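Local coordinates for bromodomain adjacent to zinc finger domain protein 2B (Homo sapiens, PDB 4QF3), which probably reads histone tails through its zinc-binding PHD finger and takes part in transcriptional regulation on chromatin, at residues 18-23 with 32-37. Sequence-based numbering, arbitrary orientation.
Sequences EELLLL and HTYCHR. With ZN (zinc ion), chain C.
Leu21 and His32 face each other as an antiparallel non-hydrogen-bonded pair, CA to CA 4.2 Å, with both side chains on the same side of the small PHD-finger sheet. Leu21 has CG anti to the backbone N (chi1 177°), and its second torsion then brings CD1 over the His32 imidazole, 3.9 Å from the ring centroid and 12° off the normal, a CH-pi contact. Tyr34 OH covers the opposite face of the His32 ring, 3.2 Å above the plane. The ring is also fixed at both nitrogens: ND1 of His32 binds zinc at 2.1 Å and NE2 hydrogen-bonds to Asp16 O. Next to this pair, Thr33 N donates to Leu20 O at 2.9 Å (153° at the hydrogen), lying in the plane of that carbonyl. Leu20 places CB 3.6 Å from Thr33 OG1 and CD1 at the edge of the Tyr34 ring, 3.9 Å from CE2; an alanine here would probably leave that edge without its apolar neighbour and the tyrosine less restrained above the histidine. Leu22 CD2 lies 3.9 Å from Thr33 CG2, the side chains crossing at about a right angle. Cys35, Cys9 and Cys12 complete the zinc site. The geometry is consistent with a zinc-binding histidine oriented by Leu21, Tyr34 and Asp16 O.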
ATOM      1  N   GLU A  18      -0.056  -8.908  -6.089  1.00 27.42           N
ATOM      2  CA  GLU A  18       0.976  -8.480  -5.181  1.00 26.28           C
ATOM      3  C   GLU A  18       1.910  -7.411  -5.730  1.00 21.97           C
ATOM      4  O   GLU A  18       2.309  -6.533  -4.980  1.00 24.76           O
ATOM      5  CB  GLU A  18       1.735  -9.709  -4.651  1.00 34.52           C
ATOM      6  CG  GLU A  18       0.921 -10.448  -3.592  1.00 57.72           C
ATOM      7  CD  GLU A  18       0.964 -11.957  -3.728  1.00 84.03           C
ATOM      8  OE1 GLU A  18       2.079 -12.521  -3.751  1.00 91.41           O
ATOM      9  OE2 GLU A  18      -0.124 -12.573  -3.796  1.00 56.23           O
ATOM     10  N   GLU A  19       2.216  -7.435  -7.027  1.00 24.67           N
ATOM     11  CA  GLU A  19       3.104  -6.427  -7.629  1.00 26.79           C
ATOM     12  C   GLU A  19       2.495  -5.026  -7.525  1.00 26.44           C
ATOM     13  O   GLU A  19       3.206  -4.012  -7.460  1.00 27.26           O
ATOM     14  CB  GLU A  19       3.370  -6.764  -9.105  1.00 34.69           C
ATOM     15  CG  GLU A  19       4.138  -5.693  -9.871  1.00 38.32           C
ATOM     16  CD  GLU A  19       4.829  -6.257 -11.113  1.00 34.12           C
ATOM     17  OE1 GLU A  19       5.783  -7.033 -10.906  1.00 44.62           O
ATOM     18  OE2 GLU A  19       4.400  -5.939 -12.239  1.00 56.79           O
ATOM     19  N   LEU A  20       1.160  -4.984  -7.480  1.00 25.43           N
ATOM     20  CA  LEU A  20       0.414  -3.731  -7.448  1.00 20.09           C
ATOM     21  C   LEU A  20      -0.086  -3.388  -6.033  1.00 17.66           C
ATOM     22  O   LEU A  20      -0.672  -2.309  -5.823  1.00 18.81           O
ATOM     23  CB  LEU A  20      -0.781  -3.794  -8.404  1.00 20.82           C
ATOM     24  CG  LEU A  20      -0.400  -4.024  -9.889  1.00 23.84           C
ATOM     25  CD1 LEU A  20      -1.677  -4.180 -10.709  1.00 24.74           C
ATOM     26  CD2 LEU A  20       0.500  -2.935 -10.456  1.00 26.06           C
ATOM     27  N   LEU A  21       0.131  -4.295  -5.094  1.00 18.11           N
ATOM     28  CA  LEU A  21      -0.270  -4.070  -3.730  1.00 18.77           C
ATOM     29  C   LEU A  21       0.892  -3.384  -3.007  1.00 19.81           C
ATOM     30  O   LEU A  21       1.871  -4.008  -2.545  1.00 21.28           O
ATOM     31  CB  LEU A  21      -0.703  -5.405  -3.099  1.00 21.09           C
ATOM     32  CG  LEU A  21      -1.084  -5.380  -1.638  1.00 26.41           C
ATOM     33  CD1 LEU A  21      -2.255  -4.463  -1.433  1.00 26.68           C
ATOM     34  CD2 LEU A  21      -1.453  -6.801  -1.196  1.00 29.74           C
ATOM     35  N   LEU A  22       0.778  -2.073  -2.948  1.00 17.52           N
ATOM     36  CA  LEU A  22       1.820  -1.210  -2.339  1.00 15.64           C
ATOM     37  C   LEU A  22       1.887  -1.283  -0.824  1.00 17.06           C
ATOM     38  O   LEU A  22       0.862  -1.032  -0.167  1.00 21.98           O
ATOM     39  CB  LEU A  22       1.621   0.242  -2.805  1.00 15.82           C
ATOM     40  CG  LEU A  22       1.473   0.459  -4.302  1.00 17.20           C
ATOM     41  CD1 LEU A  22       1.429   1.952  -4.498  1.00 18.08           C
ATOM     42  CD2 LEU A  22       2.555  -0.208  -5.156  1.00 18.07           C
ATOM     43  N   LEU A  23       3.056  -1.630  -0.300  1.00 20.81           N
ATOM     44  CA  LEU A  23       3.232  -1.846   1.123  1.00 21.86           C
ATOM     45  C   LEU A  23       4.016  -0.688   1.647  1.00 18.16           C
ATOM     46  O   LEU A  23       5.142  -0.393   1.162  1.00 23.16           O
ATOM     47  CB  LEU A  23       3.975  -3.162   1.403  1.00 28.93           C
ATOM     48  CG  LEU A  23       3.519  -4.362   0.571  1.00 55.56           C
ATOM     49  CD1 LEU A  23       4.421  -5.581   0.779  1.00 58.49           C
ATOM     50  CD2 LEU A  23       2.063  -4.675   0.890  1.00 61.62           C
ATOM     51  N   HIS A  32      -3.719  -1.338  -3.058  1.00 16.22           N
ATOM     52  CA  HIS A  32      -3.429  -1.477  -4.501  1.00 17.13           C
ATOM     53  C   HIS A  32      -3.372  -0.146  -5.230  1.00 15.49           C
ATOM     54  O   HIS A  32      -4.112   0.767  -4.909  1.00 16.01           O
ATOM     55  CB  HIS A  32      -4.548  -2.252  -5.188  1.00 18.62           C
ATOM     56  CG  HIS A  32      -4.616  -3.707  -4.790  1.00 17.15           C
ATOM     57  ND1 HIS A  32      -5.665  -4.243  -4.069  1.00 21.96           N
ATOM     58  CD2 HIS A  32      -3.746  -4.722  -5.015  1.00 21.37           C
ATOM     59  CE1 HIS A  32      -5.458  -5.544  -3.912  1.00 16.20           C
ATOM     60  NE2 HIS A  32      -4.300  -5.858  -4.473  1.00 19.41           N
ATOM     61  N   THR A  33      -2.495  -0.082  -6.227  1.00 16.78           N
ATOM     62  CA  THR A  33      -2.420   1.097  -7.056  1.00 19.15           C
ATOM     63  C   THR A  33      -3.826   1.528  -7.524  1.00 17.03           C
ATOM     64  O   THR A  33      -4.205   2.724  -7.481  1.00 18.88           O
ATOM     65  CB  THR A  33      -1.543   0.752  -8.277  1.00 19.54           C
ATOM     66  OG1 THR A  33      -2.015  -0.467  -8.867  1.00 20.19           O
ATOM     67  CG2 THR A  33      -0.074   0.668  -7.954  1.00 19.84           C
ATOM     68  N   TYR A  34      -4.650   0.563  -7.967  1.00 18.09           N
ATOM     69  CA  TYR A  34      -5.936   0.829  -8.594  1.00 16.42           C
ATOM     70  C   TYR A  34      -7.073   1.010  -7.612  1.00 18.47           C
ATOM     71  O   TYR A  34      -8.194   1.308  -8.003  1.00 21.07           O
ATOM     72  CB  TYR A  34      -6.263  -0.307  -9.584  1.00 19.70           C
ATOM     73  CG  TYR A  34      -6.178  -1.705  -8.978  1.00 18.67           C
ATOM     74  CD1 TYR A  34      -7.179  -2.196  -8.133  1.00 18.90           C
ATOM     75  CD2 TYR A  34      -5.102  -2.514  -9.219  1.00 18.76           C
ATOM     76  CE1 TYR A  34      -7.099  -3.459  -7.597  1.00 20.13           C
ATOM     77  CE2 TYR A  34      -5.024  -3.793  -8.712  1.00 19.57           C
ATOM     78  CZ  TYR A  34      -6.032  -4.252  -7.873  1.00 22.46           C
ATOM     79  OH  TYR A  34      -5.899  -5.541  -7.328  1.00 24.24           O
ATOM     80  N   CYS A  35      -6.766   0.819  -6.326  1.00 17.96           N
ATOM     81  CA  CYS A  35      -7.712   1.044  -5.221  1.00 20.68           C
ATOM     82  C   CYS A  35      -7.526   2.418  -4.588  1.00 18.94           C
ATOM     83  O   CYS A  35      -8.465   2.924  -3.979  1.00 21.03           O
ATOM     84  CB  CYS A  35      -7.611  -0.025  -4.113  1.00 20.35           C
ATOM     85  SG  CYS A  35      -8.237  -1.626  -4.675  1.00 21.42           S
ATOM     86  N   HIS A  36      -6.360   3.063  -4.779  1.00 17.41           N
ATOM     87  CA  HIS A  36      -6.227   4.461  -4.443  1.00 19.38           C
ATOM     88  C   HIS A  36      -7.114   5.330  -5.299  1.00 18.20           C
ATOM     89  O   HIS A  36      -7.420   4.999  -6.448  1.00 18.42           O
ATOM     90  CB  HIS A  36      -4.817   4.964  -4.702  1.00 20.07           C
ATOM     91  CG  HIS A  36      -3.826   4.548  -3.688  1.00 23.78           C
ATOM     92  ND1 HIS A  36      -3.581   5.289  -2.553  1.00 39.65           N
ATOM     93  CD2 HIS A  36      -2.996   3.482  -3.637  1.00 24.17           C
ATOM     94  CE1 HIS A  36      -2.631   4.705  -1.849  1.00 35.55           C
ATOM     95  NE2 HIS A  36      -2.254   3.618  -2.488  1.00 28.72           N
ATOM     96  N   ARG A  37      -7.531   6.472  -4.734  1.00 21.62           N
ATOM     97  CA  ARG A  37      -8.134   7.569  -5.499  1.00 21.27           C
ATOM     98  C   ARG A  37      -7.396   8.844  -5.123  1.00 20.86           C
ATOM     99  O   ARG A  37      -7.285   9.135  -3.939  1.00 22.35           O
ATOM    100  CB  ARG A  37      -9.615   7.738  -5.175  1.00 21.25           C
ATOM    101  CG  ARG A  37     -10.445   6.552  -5.502  1.00 29.11           C
ATOM    102  CD  ARG A  37     -10.602   6.408  -7.017  1.00 32.91           C
ATOM    103  NE  ARG A  37     -11.423   5.235  -7.321  1.00 32.09           N
ATOM    104  CZ  ARG A  37     -10.958   3.987  -7.434  1.00 38.42           C
ATOM    105  NH1 ARG A  37      -9.657   3.704  -7.307  1.00 26.39           N
ATOM    106  NH2 ARG A  37     -11.814   3.003  -7.702  1.00 43.95           N
TER
HETATM  107 ZN    ZN C2001      -7.355  -3.192  -3.273  1.00 20.58          ZN